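Local coordinates for mandelate racemase/muconate lactonizing protein (Thermobispora bispora, PDB 3VC5) that probably catalyses the magnesium-dependent dehydration of D-glucarate to 5-dehydro-4-deoxy-D-glucarate, as a member of the mandelate racemase/muconate lactonizing enzyme family, at residues Ala166-Lys171 and Arg206-Lys211; Gln195-Ile200 and Arg228-Gly233; Val162-Tyr167 and Cys364-Pro369; Leu187-Ile192 and Ala221-Ala226. All coordinates share one frame; numbering follows the deposited sequence.

Contact 1. Residues Ala166-Lys171 and Arg206-Lys211; sequences AYLFYK and RSIKLK. With PO4 (phosphate ion), chain B.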
loop_
_atom_site.group_PDB
_atom_site.type_symbol
_atom_site.label_atom_id
_atom_site.label_comp_id
_atom_site.label_asym_id
_atom_site.label_seq_id
_atom_site.Cartn_x
_atom_site.Cartn_y
_atom_site.Cartn_z
ATOM N N ALA A 166 -15.097 -11.266 20.940
ATOM C CA ALA A 166 -15.968 -10.821 22.006
ATOM C C ALA A 166 -15.195 -9.798 22.835
ATOM O O ALA A 166 -14.181 -10.151 23.458
ATOM C CB ALA A 166 -16.347 -12.022 22.894
ATOM N N TYR A 167 -15.675 -8.558 22.850
ATOM C CA TYR A 167 -14.973 -7.448 23.516
ATOM C C TYR A 167 -15.549 -7.324 24.930
ATOM O O TYR A 167 -16.580 -6.703 25.146
ATOM C CB TYR A 167 -15.152 -6.135 22.755
ATOM C CG TYR A 167 -13.985 -5.166 22.917
ATOM C CD1 TYR A 167 -13.217 -5.130 24.083
ATOM C CD2 TYR A 167 -13.686 -4.254 21.898
ATOM C CE1 TYR A 167 -12.143 -4.246 24.210
ATOM C CE2 TYR A 167 -12.596 -3.359 22.018
ATOM C CZ TYR A 167 -11.851 -3.347 23.171
ATOM O OH TYR A 167 -10.739 -2.490 23.313
ATOM N N LEU A 168 -14.899 -7.985 25.881
ATOM C CA LEU A 168 -15.372 -7.991 27.254
ATOM C C LEU A 168 -14.810 -6.802 28.034
ATOM O O LEU A 168 -13.621 -6.387 27.865
ATOM C CB LEU A 168 -14.972 -9.293 27.953
ATOM C CG LEU A 168 -15.233 -10.622 27.233
ATOM C CD1 LEU A 168 -14.823 -11.825 28.110
ATOM C CD2 LEU A 168 -16.726 -10.744 26.833
ATOM N N PHE A 169 -15.645 -6.307 28.939
ATOM C CA PHE A 169 -15.292 -5.212 29.816
ATOM C C PHE A 169 -15.765 -5.506 31.213
ATOM O O PHE A 169 -16.877 -6.009 31.396
ATOM C CB PHE A 169 -16.030 -3.936 29.422
ATOM C CG PHE A 169 -15.528 -3.285 28.146
ATOM C CD1 PHE A 169 -15.921 -3.754 26.899
ATOM C CD2 PHE A 169 -14.685 -2.178 28.209
ATOM C CE1 PHE A 169 -15.476 -3.126 25.708
ATOM C CE2 PHE A 169 -14.214 -1.546 27.022
ATOM C CZ PHE A 169 -14.600 -2.022 25.786
ATOM N N TYR A 170 -14.972 -5.106 32.197
ATOM C CA TYR A 170 -15.530 -4.902 33.522
ATOM C C TYR A 170 -16.530 -3.753 33.418
ATOM O O TYR A 170 -16.314 -2.800 32.665
ATOM C CB TYR A 170 -14.436 -4.575 34.531
ATOM C CG TYR A 170 -13.436 -5.676 34.737
ATOM C CD1 TYR A 170 -13.737 -6.776 35.554
ATOM C CD2 TYR A 170 -12.169 -5.601 34.176
ATOM C CE1 TYR A 170 -12.813 -7.776 35.766
ATOM C CE2 TYR A 170 -11.227 -6.596 34.397
ATOM C CZ TYR A 170 -11.555 -7.683 35.200
ATOM O OH TYR A 170 -10.624 -8.675 35.428
ATOM N N LYS A 171 -17.671 -3.883 34.088
ATOM C CA LYS A 171 -18.672 -2.827 34.034
ATOM C C LYS A 171 -19.570 -2.804 35.249
ATOM O O LYS A 171 -19.776 -3.833 35.899
ATOM C CB LYS A 171 -19.526 -2.980 32.769
ATOM C CG LYS A 171 -20.366 -4.285 32.757
ATOM C CD LYS A 171 -21.177 -4.453 31.458
ATOM C CE LYS A 171 -22.287 -3.389 31.312
ATOM N NZ LYS A 171 -23.352 -3.474 32.404
ATOM N N ARG A 206 -15.502 -16.407 18.337
ATOM C CA ARG A 206 -14.557 -17.510 18.520
ATOM C C ARG A 206 -13.187 -17.051 19.052
ATOM O O ARG A 206 -12.222 -17.841 19.076
ATOM C CB ARG A 206 -14.409 -18.295 17.200
ATOM C CG ARG A 206 -15.731 -18.963 16.735
ATOM C CD ARG A 206 -15.557 -19.660 15.412
ATOM N NE ARG A 206 -16.706 -20.499 15.087
ATOM C CZ ARG A 206 -16.753 -21.319 14.039
ATOM N NH1 ARG A 206 -15.715 -21.399 13.218
ATOM N NH2 ARG A 206 -17.833 -22.055 13.809
ATOM N N SER A 207 -13.109 -15.780 19.449
ATOM C CA SER A 207 -11.932 -15.148 20.039
ATOM C C SER A 207 -12.491 -14.241 21.132
ATOM O O SER A 207 -13.631 -13.748 21.018
ATOM C CB SER A 207 -11.189 -14.260 19.011
ATOM O OG SER A 207 -10.342 -15.012 18.174
ATOM N N ILE A 208 -11.701 -14.011 22.176
ATOM C CA ILE A 208 -12.122 -13.213 23.334
ATOM C C ILE A 208 -11.056 -12.194 23.697
ATOM O O ILE A 208 -9.873 -12.540 23.737
ATOM C CB ILE A 208 -12.359 -14.123 24.556
ATOM C CG1 ILE A 208 -13.525 -15.092 24.286
ATOM C CG2 ILE A 208 -12.652 -13.293 25.783
ATOM C CD1 ILE A 208 -13.634 -16.181 25.376
ATOM N N LYS A 209 -11.484 -10.961 23.971
ATOM C CA LYS A 209 -10.606 -9.904 24.443
ATOM C C LYS A 209 -11.146 -9.393 25.765
ATOM O O LYS A 209 -12.350 -9.213 25.922
ATOM C CB LYS A 209 -10.600 -8.754 23.436
ATOM C CG LYS A 209 -9.782 -7.571 23.844
ATOM C CD LYS A 209 -9.841 -6.510 22.768
ATOM C CE LYS A 209 -8.774 -5.471 23.110
ATOM N NZ LYS A 209 -8.704 -4.382 22.174
ATOM N N LEU A 210 -10.262 -9.159 26.726
ATOM C CA LEU A 210 -10.661 -8.516 27.963
ATOM C C LEU A 210 -10.023 -7.163 28.059
ATOM O O LEU A 210 -8.775 -7.053 28.011
ATOM C CB LEU A 210 -10.233 -9.359 29.177
ATOM C CG LEU A 210 -10.528 -8.776 30.576
ATOM C CD1 LEU A 210 -12.019 -8.445 30.780
ATOM C CD2 LEU A 210 -10.033 -9.701 31.698
ATOM N N LYS A 211 -10.859 -6.133 28.234
ATOM C CA LYS A 211 -10.375 -4.787 28.539
ATOM C C LYS A 211 -9.888 -4.759 29.977
ATOM O O LYS A 211 -10.678 -4.981 30.891
ATOM C CB LYS A 211 -11.523 -3.769 28.390
ATOM C CG LYS A 211 -11.090 -2.323 28.507
ATOM C CD LYS A 211 -10.138 -1.986 27.337
ATOM C CE LYS A 211 -10.628 -0.891 26.489
ATOM N NZ LYS A 211 -9.615 -0.669 25.383
HETATM P P PO4 B . -12.434 1.980 24.552
HETATM O O1 PO4 B . -12.544 2.056 26.026
HETATM O O2 PO4 B . -13.828 1.642 24.068
HETATM O O3 PO4 B . -12.017 3.268 23.976
HETATM O O4 PO4 B . -11.478 0.951 24.224
HETATM O O HOH W 1 -12.861 -3.451 31.604
#
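Ala-166 and Leu-168 supply the backbone pairing with the 206-211 segment. Four hydrogen bonds alternate across it: Ala-166 N to Ser-207 O, Lys-209 N to Ala-166 O, Leu-168 N to Lys-209 O and Lys-211 N to Leu-168 O, the last at 2.8 Å and nearly straight (173° at H). The axes of the paired pieces approach to 4.7 Å and diverge by 25°. A water accepts from Tyr-170 N and donates to Lys-211 O. Strands 161-169 and 208-211 are neighbouring parallel strands of the enolase-type barrel, joined by a beta-alpha-beta crossover through helix 189-203; Lys-209 and Lys-211 fit the Lys-X-Lys motif of this family, and Lys-211 is the predicted proton acceptor. In the polar cluster, Tyr-167 OH accepts from both Lys-209 NZ and Lys-211 NZ, each at 3.0 Å. Lys-211 NZ comes in at the ring edge, and two bends along its chain, the first at chi2 (64°), carry it to phosphate O4, 2.7 Å away. Lys-211 NZ also forms a salt bridge with Asp-239, and Lys-209 NZ forms salt bridges with Glu-264 and Asp-365. Among the CH-pi contacts, the extended Lys-209 chain runs alongside Tyr-167 with CD 3.8 Å from that ring's centroid, opposite the face met by Phe-169 CZ. Lys-211 CB covers a face of Phe-169, 4.0 Å from its centroid. On the other side of the sheet, Leu-168 CD1 packs on Ile-208 CG2 at 3.5 Å.

Contact 2. Residues Gln195-Ile200 and Arg228-Gly233; sequences QARLLI and RDAFPG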
loop_
_atom_site.group_PDB
_atom_site.type_symbol
_atom_site.label_atom_id
_atom_site.label_comp_id
_atom_site.label_asym_id
_atom_site.label_seq_id
_atom_site.Cartn_x
_atom_site.Cartn_y
_atom_site.Cartn_z
ATOM N N GLN A 195 -20.404 -12.776 31.370
ATOM C CA GLN A 195 -20.546 -11.835 30.264
ATOM C C GLN A 195 -20.111 -12.487 28.942
ATOM O O GLN A 195 -20.773 -12.330 27.902
ATOM C CB GLN A 195 -19.719 -10.577 30.541
ATOM C CG GLN A 195 -19.909 -9.438 29.527
ATOM C CD GLN A 195 -18.940 -8.324 29.830
ATOM O OE1 GLN A 195 -19.092 -7.596 30.825
ATOM N NE2 GLN A 195 -17.912 -8.223 29.030
ATOM N N ALA A 196 -18.984 -13.193 28.977
ATOM C CA ALA A 196 -18.520 -13.974 27.835
ATOM C C ALA A 196 -19.594 -14.970 27.335
ATOM O O ALA A 196 -19.832 -15.080 26.125
ATOM C CB ALA A 196 -17.242 -14.723 28.191
ATOM N N ARG A 197 -20.199 -15.723 28.256
ATOM C CA ARG A 197 -21.240 -16.691 27.878
ATOM C C ARG A 197 -22.380 -15.984 27.161
ATOM O O ARG A 197 -22.921 -16.488 26.170
ATOM C CB ARG A 197 -21.785 -17.424 29.102
ATOM C CG ARG A 197 -20.807 -18.400 29.725
ATOM C CD ARG A 197 -21.517 -19.332 30.693
ATOM N NE ARG A 197 -20.551 -19.922 31.615
ATOM C CZ ARG A 197 -19.721 -20.911 31.289
ATOM N NH1 ARG A 197 -19.744 -21.413 30.056
ATOM N NH2 ARG A 197 -18.866 -21.392 32.186
ATOM N N LEU A 198 -22.751 -14.822 27.684
ATOM C CA LEU A 198 -23.829 -14.035 27.113
ATOM C C LEU A 198 -23.475 -13.591 25.674
ATOM O O LEU A 198 -24.218 -13.882 24.734
ATOM C CB LEU A 198 -24.133 -12.840 28.023
ATOM C CG LEU A 198 -25.347 -11.939 27.775
ATOM C CD1 LEU A 198 -25.566 -10.982 28.937
ATOM C CD2 LEU A 198 -25.193 -11.170 26.493
ATOM N N LEU A 199 -22.331 -12.922 25.496
ATOM C CA LEU A 199 -21.958 -12.424 24.171
ATOM C C LEU A 199 -21.698 -13.554 23.180
ATOM O O LEU A 199 -22.082 -13.458 22.015
ATOM C CB LEU A 199 -20.709 -11.526 24.251
ATOM C CG LEU A 199 -20.927 -10.017 24.460
ATOM C CD1 LEU A 199 -21.871 -9.717 25.586
ATOM C CD2 LEU A 199 -19.586 -9.277 24.641
ATOM N N ILE A 200 -20.990 -14.597 23.613
ATOM C CA ILE A 200 -20.700 -15.720 22.727
ATOM C C ILE A 200 -21.982 -16.446 22.340
ATOM O O ILE A 200 -22.154 -16.845 21.185
ATOM C CB ILE A 200 -19.629 -16.666 23.329
ATOM C CG1 ILE A 200 -18.259 -15.966 23.309
ATOM C CG2 ILE A 200 -19.547 -17.994 22.552
ATOM C CD1 ILE A 200 -17.228 -16.603 24.250
ATOM N N ARG A 228 -10.031 -18.918 30.013
ATOM C CA ARG A 228 -9.365 -20.060 29.411
ATOM C C ARG A 228 -9.983 -21.383 29.833
ATOM O O ARG A 228 -10.111 -22.269 29.044
ATOM C CB ARG A 228 -7.890 -20.063 29.752
ATOM C CG ARG A 228 -7.140 -21.256 29.284
ATOM C CD ARG A 228 -7.493 -21.630 27.897
ATOM N NE ARG A 228 -6.718 -20.879 26.918
ATOM C CZ ARG A 228 -7.250 -20.202 25.908
ATOM N NH1 ARG A 228 -8.563 -20.159 25.732
ATOM N NH2 ARG A 228 -6.465 -19.566 25.078
ATOM N N ASP A 229 -10.364 -21.481 31.080
ATOM C CA ASP A 229 -10.945 -22.730 31.575
ATOM C C ASP A 229 -12.366 -22.909 31.077
ATOM O O ASP A 229 -12.781 -24.022 30.793
ATOM C CB ASP A 229 -10.952 -22.762 33.096
ATOM C CG ASP A 229 -9.560 -22.761 33.684
ATOM O OD1 ASP A 229 -8.587 -23.147 32.986
ATOM O OD2 ASP A 229 -9.447 -22.374 34.858
ATOM N N ALA A 230 -13.107 -21.806 30.964
ATOM C CA ALA A 230 -14.500 -21.863 30.537
ATOM C C ALA A 230 -14.629 -22.025 29.025
ATOM O O ALA A 230 -15.596 -22.619 28.550
ATOM C CB ALA A 230 -15.240 -20.625 30.999
ATOM N N PHE A 231 -13.642 -21.519 28.280
ATOM C CA PHE A 231 -13.678 -21.525 26.820
ATOM C C PHE A 231 -12.407 -22.105 26.193
ATOM O O PHE A 231 -11.654 -21.392 25.517
ATOM C CB PHE A 231 -13.939 -20.095 26.293
ATOM C CG PHE A 231 -15.219 -19.504 26.805
ATOM C CD1 PHE A 231 -16.441 -19.846 26.221
ATOM C CD2 PHE A 231 -15.211 -18.646 27.899
ATOM C CE1 PHE A 231 -17.637 -19.318 26.711
ATOM C CE2 PHE A 231 -16.388 -18.120 28.403
ATOM C CZ PHE A 231 -17.615 -18.457 27.807
ATOM N N PRO A 232 -12.162 -23.411 26.403
ATOM C CA PRO A 232 -10.962 -24.007 25.827
ATOM C C PRO A 232 -10.909 -23.790 24.314
ATOM O O PRO A 232 -11.942 -23.832 23.643
ATOM C CB PRO A 232 -11.132 -25.511 26.126
ATOM C CG PRO A 232 -12.124 -25.586 27.225
ATOM C CD PRO A 232 -13.043 -24.417 27.027
ATOM N N GLY A 233 -9.713 -23.565 23.784
ATOM C CA GLY A 233 -9.530 -23.424 22.341
ATOM C C GLY A 233 -9.687 -22.021 21.773
ATOM O O GLY A 233 -9.226 -21.749 20.662
HETATM O O HOH W 2 -17.791 -23.327 30.002
#
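Two consecutive outer helices of the barrel meet where Phe-231, the first residue past helix 217-230 to leave helical phi/psi, reaches over to helix 189-203. Its CG lies opposite the carbonyl carbon (chi1 -58°), which sends the ring out to three side chains one and three residues apart on that helix. Ile-200 CD1 sits over one face, 4.0 Å from the centroid, a CH-pi contact in which the two side chains approach from opposite directions. Ala-196 CB meets CE2 of Phe-231 at 3.5 Å, and Arg-197 CG comes within 3.7 Å of Phe-231 CZ, both obliquely. Arg-197 then extends past the ring to Ala-230, where a water lying in the guanidinium plane accepts from Arg-197 NH1 at 2.7 Å and donates to Ala-230 O. Replacing Phe-231 with an alanine would probably open a gap beside Ala-196 and deprive Ile-200 CD1 of its aromatic face. On the sheet side of the helices, Ile-200 and Phe-231 both touch Ile-208 of strand 208-211, while Ala-196 rests on Leu-168 of strand 161-169.

Contact 3. Residues Val162-Tyr167 and Cys364-Pro369; sequences VPYSAY and CDTHTP. With PO4 (phosphate ion), chain B.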
loop_
_atom_site.group_PDB
_atom_site.type_symbol
_atom_site.label_atom_id
_atom_site.label_comp_id
_atom_site.label_asym_id
_atom_site.label_seq_id
_atom_site.Cartn_x
_atom_site.Cartn_y
_atom_site.Cartn_z
ATOM N N VAL A 162 -15.736 -12.139 8.051
ATOM C CA VAL A 162 -14.642 -11.577 8.843
ATOM C C VAL A 162 -14.892 -11.898 10.299
ATOM O O VAL A 162 -15.886 -11.440 10.880
ATOM C CB VAL A 162 -14.612 -10.060 8.675
ATOM C CG1 VAL A 162 -13.633 -9.414 9.657
ATOM C CG2 VAL A 162 -14.275 -9.697 7.208
ATOM N N PRO A 163 -14.021 -12.715 10.896
ATOM C CA PRO A 163 -14.199 -13.006 12.320
ATOM C C PRO A 163 -13.937 -11.794 13.208
ATOM O O PRO A 163 -13.003 -11.026 12.961
ATOM C CB PRO A 163 -13.133 -14.088 12.603
ATOM C CG PRO A 163 -12.813 -14.674 11.255
ATOM C CD PRO A 163 -12.928 -13.507 10.294
ATOM N N TYR A 164 -14.763 -11.675 14.250
ATOM C CA TYR A 164 -14.670 -10.657 15.278
ATOM C C TYR A 164 -14.503 -11.329 16.637
ATOM O O TYR A 164 -14.966 -12.453 16.847
ATOM C CB TYR A 164 -15.896 -9.700 15.275
ATOM C CG TYR A 164 -15.893 -8.715 14.120
ATOM C CD1 TYR A 164 -15.321 -7.436 14.263
ATOM C CD2 TYR A 164 -16.410 -9.075 12.889
ATOM C CE1 TYR A 164 -15.291 -6.536 13.197
ATOM C CE2 TYR A 164 -16.403 -8.193 11.824
ATOM C CZ TYR A 164 -15.807 -6.922 11.982
ATOM O OH TYR A 164 -15.802 -6.056 10.928
ATOM N N SER A 165 -13.890 -10.609 17.569
ATOM C CA SER A 165 -13.740 -11.044 18.960
ATOM C C SER A 165 -14.905 -10.567 19.824
ATOM O O SER A 165 -15.613 -9.595 19.495
ATOM C CB SER A 165 -12.422 -10.503 19.544
ATOM O OG SER A 165 -12.441 -9.081 19.530
ATOM N N ALA A 166 -15.097 -11.266 20.940
ATOM C CA ALA A 166 -15.968 -10.821 22.006
ATOM C C ALA A 166 -15.195 -9.798 22.835
ATOM O O ALA A 166 -14.181 -10.151 23.458
ATOM C CB ALA A 166 -16.347 -12.022 22.894
ATOM N N TYR A 167 -15.675 -8.558 22.850
ATOM C CA TYR A 167 -14.973 -7.448 23.516
ATOM C C TYR A 167 -15.549 -7.324 24.930
ATOM O O TYR A 167 -16.580 -6.703 25.146
ATOM C CB TYR A 167 -15.152 -6.135 22.755
ATOM C CG TYR A 167 -13.985 -5.166 22.917
ATOM C CD1 TYR A 167 -13.217 -5.130 24.083
ATOM C CD2 TYR A 167 -13.686 -4.254 21.898
ATOM C CE1 TYR A 167 -12.143 -4.246 24.210
ATOM C CE2 TYR A 167 -12.596 -3.359 22.018
ATOM C CZ TYR A 167 -11.851 -3.347 23.171
ATOM O OH TYR A 167 -10.739 -2.490 23.313
ATOM N N CYS A 364 -11.007 -9.340 14.223
ATOM C CA CYS A 364 -11.095 -7.905 14.465
ATOM C C CYS A 364 -11.884 -7.606 15.723
ATOM O O CYS A 364 -12.808 -8.350 16.096
ATOM C CB CYS A 364 -11.792 -7.182 13.294
ATOM S SG CYS A 364 -10.977 -7.320 11.689
ATOM N N ASP A 365 -11.583 -6.467 16.352
ATOM C CA ASP A 365 -12.381 -6.023 17.501
ATOM C C ASP A 365 -13.634 -5.308 17.027
ATOM O O ASP A 365 -13.626 -4.682 15.975
ATOM C CB ASP A 365 -11.571 -5.088 18.392
ATOM C CG ASP A 365 -10.469 -5.813 19.143
ATOM O OD1 ASP A 365 -10.491 -7.059 19.217
ATOM O OD2 ASP A 365 -9.535 -5.116 19.596
ATOM N N THR A 366 -14.713 -5.419 17.804
ATOM C CA THR A 366 -15.872 -4.545 17.606
ATOM C C THR A 366 -16.614 -4.314 18.925
ATOM O O THR A 366 -16.675 -5.220 19.782
ATOM C CB THR A 366 -16.872 -5.103 16.558
ATOM O OG1 THR A 366 -17.935 -4.149 16.388
ATOM C CG2 THR A 366 -17.407 -6.482 16.921
ATOM N N HIS A 367 -17.156 -3.108 19.105
ATOM C CA HIS A 367 -18.021 -2.798 20.251
ATOM C C HIS A 367 -19.477 -3.160 19.971
ATOM O O HIS A 367 -20.338 -2.946 20.811
ATOM C CB HIS A 367 -17.945 -1.316 20.593
ATOM C CG HIS A 367 -16.653 -0.896 21.242
ATOM N ND1 HIS A 367 -15.459 -0.775 20.549
ATOM C CD2 HIS A 367 -16.371 -0.581 22.530
ATOM C CE1 HIS A 367 -14.509 -0.375 21.385
ATOM N NE2 HIS A 367 -15.041 -0.241 22.590
ATOM N N THR A 368 -19.750 -3.698 18.789
ATOM C CA THR A 368 -21.145 -3.887 18.358
ATOM C C THR A 368 -22.117 -4.399 19.443
ATOM O O THR A 368 -23.164 -3.809 19.633
ATOM C CB THR A 368 -21.221 -4.767 17.086
ATOM O OG1 THR A 368 -20.616 -4.068 15.978
ATOM C CG2 THR A 368 -22.670 -5.132 16.761
ATOM N N PRO A 369 -21.763 -5.472 20.185
ATOM C CA PRO A 369 -22.792 -5.998 21.132
ATOM C C PRO A 369 -23.270 -4.929 22.132
ATOM O O PRO A 369 -24.435 -4.928 22.547
ATOM C CB PRO A 369 -22.038 -7.104 21.869
ATOM C CG PRO A 369 -20.979 -7.564 20.840
ATOM C CD PRO A 369 -20.522 -6.282 20.201
HETATM P P PO4 B . -12.434 1.980 24.552
HETATM O O1 PO4 B . -12.544 2.056 26.026
HETATM O O2 PO4 B . -13.828 1.642 24.068
HETATM O O3 PO4 B . -12.017 3.268 23.976
HETATM O O4 PO4 B . -11.478 0.951 24.224
HETATM O O HOH W 3 -17.545 -7.844 20.612
HETATM O O HOH W 4 -14.105 -7.221 19.996
#
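His-367 and Tyr-167 meet beside the phosphate. Tyr-167 CD2 lies over a face of the imidazole, with Tyr-167 CE2 3.6 Å from His-367 CE1 and the ring planes 45° apart. His-367 NE2 donates to phosphate O2 at 2.7 Å over a bent bond (137° at H), while ND1 is hydrogen-bonded to Ser-339. An alanine here would probably cost phosphate O2 this donor and Tyr-167 CE2 and CD2 the imidazole they rest against. One step back, Thr-366 O meets the Tyr-167 ring edge in plane, and a water links Thr-366 O, Ser-165 O and Tyr-167 N. Ser-165 OG donates to Asp-365 OD1 at 2.8 Å, on the anti side and 22° out of the carboxylate plane; that carboxylate also salt-bridges Arg-237 and Lys-209. Farther out, a single backbone bridge joins Tyr-164 to Cys-364: Cys-364 N donates to Pro-163 O and Ser-165 N to Cys-364 O. Tyr-164 CD1 packs on Thr-366 CG2 at 3.5 Å, and the Tyr-164 hydroxyl is hydrogen-bonded to Thr-351. The segment after helix 344-355, backbone-bonded to strand 161-169 and through Asp-365 to Met-337 of strand 334-337, helps close the enolase-type barrel and brings a histidine to the phosphate at its mouth.

Contact 4. Residues Leu187-Ile192 and Ala221-Ala226; sequences LDPDGI and AEAIQA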
loop_
_atom_site.group_PDB
_atom_site.type_symbol
_atom_site.label_atom_id
_atom_site.label_comp_id
_atom_site.label_asym_id
_atom_site.label_seq_id
_atom_site.Cartn_x
_atom_site.Cartn_y
_atom_site.Cartn_z
ATOM N N LEU A 187 -17.429 -7.563 37.605
ATOM C CA LEU A 187 -16.390 -6.930 38.421
ATOM C C LEU A 187 -15.374 -7.941 38.972
ATOM O O LEU A 187 -14.515 -7.594 39.793
ATOM C CB LEU A 187 -17.039 -6.133 39.559
ATOM C CG LEU A 187 -18.003 -5.009 39.153
ATOM C CD1 LEU A 187 -18.820 -4.505 40.339
ATOM C CD2 LEU A 187 -17.215 -3.876 38.519
ATOM N N ASP A 188 -15.459 -9.179 38.489
ATOM C CA ASP A 188 -14.608 -10.274 38.962
ATOM C C ASP A 188 -14.629 -11.391 37.917
ATOM O O ASP A 188 -15.358 -11.288 36.919
ATOM C CB ASP A 188 -15.069 -10.766 40.338
ATOM C CG ASP A 188 -16.526 -11.217 40.365
ATOM O OD1 ASP A 188 -17.136 -11.531 39.319
ATOM O OD2 ASP A 188 -17.068 -11.277 41.482
ATOM N N PRO A 189 -13.800 -12.430 38.104
ATOM C CA PRO A 189 -13.702 -13.469 37.091
ATOM C C PRO A 189 -15.041 -14.126 36.755
ATOM O O PRO A 189 -15.317 -14.345 35.569
ATOM C CB PRO A 189 -12.722 -14.474 37.731
ATOM C CG PRO A 189 -11.821 -13.612 38.544
ATOM C CD PRO A 189 -12.760 -12.586 39.146
ATOM N N ASP A 190 -15.854 -14.440 37.768
ATOM C CA ASP A 190 -17.170 -15.023 37.531
ATOM C C ASP A 190 -18.034 -14.131 36.639
ATOM O O ASP A 190 -18.702 -14.607 35.704
ATOM C CB ASP A 190 -17.905 -15.252 38.853
ATOM C CG ASP A 190 -17.400 -16.471 39.611
ATOM O OD1 ASP A 190 -16.574 -17.253 39.091
ATOM O OD2 ASP A 190 -17.855 -16.656 40.750
ATOM N N GLY A 191 -18.054 -12.842 36.959
ATOM C CA GLY A 191 -18.855 -11.890 36.207
ATOM C C GLY A 191 -18.392 -11.755 34.762
ATOM O O GLY A 191 -19.205 -11.647 33.866
ATOM N N ILE A 192 -17.079 -11.751 34.538
ATOM C CA ILE A 192 -16.509 -11.697 33.194
ATOM C C ILE A 192 -16.806 -12.975 32.402
ATOM O O ILE A 192 -17.182 -12.923 31.219
ATOM C CB ILE A 192 -14.978 -11.404 33.268
ATOM C CG1 ILE A 192 -14.742 -9.945 33.717
ATOM C CG2 ILE A 192 -14.246 -11.771 31.959
ATOM C CD1 ILE A 192 -15.148 -8.885 32.695
ATOM N N ALA A 221 -5.479 -11.079 35.497
ATOM C CA ALA A 221 -4.896 -12.368 35.125
ATOM C C ALA A 221 -5.824 -13.524 35.539
ATOM O O ALA A 221 -5.993 -14.489 34.789
ATOM C CB ALA A 221 -3.501 -12.537 35.718
ATOM N N GLU A 222 -6.411 -13.424 36.731
ATOM C CA GLU A 222 -7.348 -14.434 37.213
ATOM C C GLU A 222 -8.542 -14.582 36.266
ATOM O O GLU A 222 -8.977 -15.710 35.980
ATOM C CB GLU A 222 -7.881 -14.069 38.598
ATOM C CG GLU A 222 -6.947 -14.310 39.751
ATOM C CD GLU A 222 -7.645 -14.056 41.070
ATOM O OE1 GLU A 222 -8.819 -14.469 41.202
ATOM O OE2 GLU A 222 -7.029 -13.441 41.967
ATOM N N ALA A 223 -9.079 -13.442 35.804
ATOM C CA ALA A 223 -10.204 -13.438 34.864
ATOM C C ALA A 223 -9.808 -14.107 33.547
ATOM O O ALA A 223 -10.569 -14.891 32.966
ATOM C CB ALA A 223 -10.660 -12.027 34.601
ATOM N N ILE A 224 -8.623 -13.768 33.048
ATOM C CA ILE A 224 -8.112 -14.431 31.845
ATOM C C ILE A 224 -8.028 -15.947 32.041
ATOM O O ILE A 224 -8.438 -16.724 31.175
ATOM C CB ILE A 224 -6.723 -13.880 31.434
ATOM C CG1 ILE A 224 -6.868 -12.485 30.815
ATOM C CG2 ILE A 224 -6.032 -14.836 30.464
ATOM C CD1 ILE A 224 -7.693 -12.456 29.516
ATOM N N GLN A 225 -7.506 -16.384 33.180
ATOM C CA GLN A 225 -7.433 -17.812 33.430
ATOM C C GLN A 225 -8.806 -18.470 33.504
ATOM O O GLN A 225 -8.998 -19.599 33.040
ATOM C CB GLN A 225 -6.650 -18.067 34.716
ATOM C CG GLN A 225 -5.163 -18.044 34.508
ATOM C CD GLN A 225 -4.680 -19.302 33.799
ATOM O OE1 GLN A 225 -3.512 -19.404 33.426
ATOM N NE2 GLN A 225 -5.584 -20.267 33.611
ATOM N N ALA A 226 -9.755 -17.770 34.105
ATOM C CA ALA A 226 -11.119 -18.275 34.187
ATOM C C ALA A 226 -11.748 -18.390 32.805
ATOM O O ALA A 226 -12.559 -19.300 32.558
ATOM C CB ALA A 226 -11.967 -17.369 35.077
#
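Pro-189 and Ala-223 bring the two backbones to within 4.1 Å, measured between their CA atoms, where the first turn of helix 189-203 meets the middle of helix 217-230. Both helices belong to the outer layer of the enolase-type barrel, and the approaching end carries a classic N-cap: Asp-188 OD1 accepts from Gly-191 N at 2.9 Å, met nearly along its own C-O bond. With Asp-188 chi1 at 57°, the carboxylate folds back over the turn. The backbone bond from Ile-192 N to Asp-188 O opens the regular helical pattern. No hydrogen bond crosses between the helices, and the join rests on apolar contact. Pro-189 is its centre: Pro-189 CB touches Ala-226 CB at 4.0 Å, while CG reaches Glu-222 CB at 4.0 Å. Alanines at two of the facing positions carry nothing beyond CB, consistent with the close backbone approach. Deeper in, Ile-192 and Ala-223 both lean on Tyr-170 and on Leu-210 of strand 208-211, which places the pair against the outer face of the sheet; Ile-192 CG2 lies 4.5 Å from Ala-223 CB. At the outer side, Glu-222 runs extended beyond CG, with OE1 4.1 Å from Pro-189 CG.

From the N terminus, strand 161-169 starts two loops. Contact 3 closes the longer, tying the first barrel strand to the loop after helix 344-355; contacts 2 and 4 nest inside it. Contact 1 leaves the same strand, shares Ala-166 and Tyr-167 with contact 3, and closes the shorter loop on strand 208-211, with helix 189-203 between. Contact 4 begins within that loop and ends beyond it on helix 217-230, so it crosses contact 1; contact 2 does likewise. Contacts 4 and 2 also cross each other, joining the same two helices at successive levels. Contacts 1 and 3 meet through the Lys-209 to Asp-365 salt bridge and the shared phosphate.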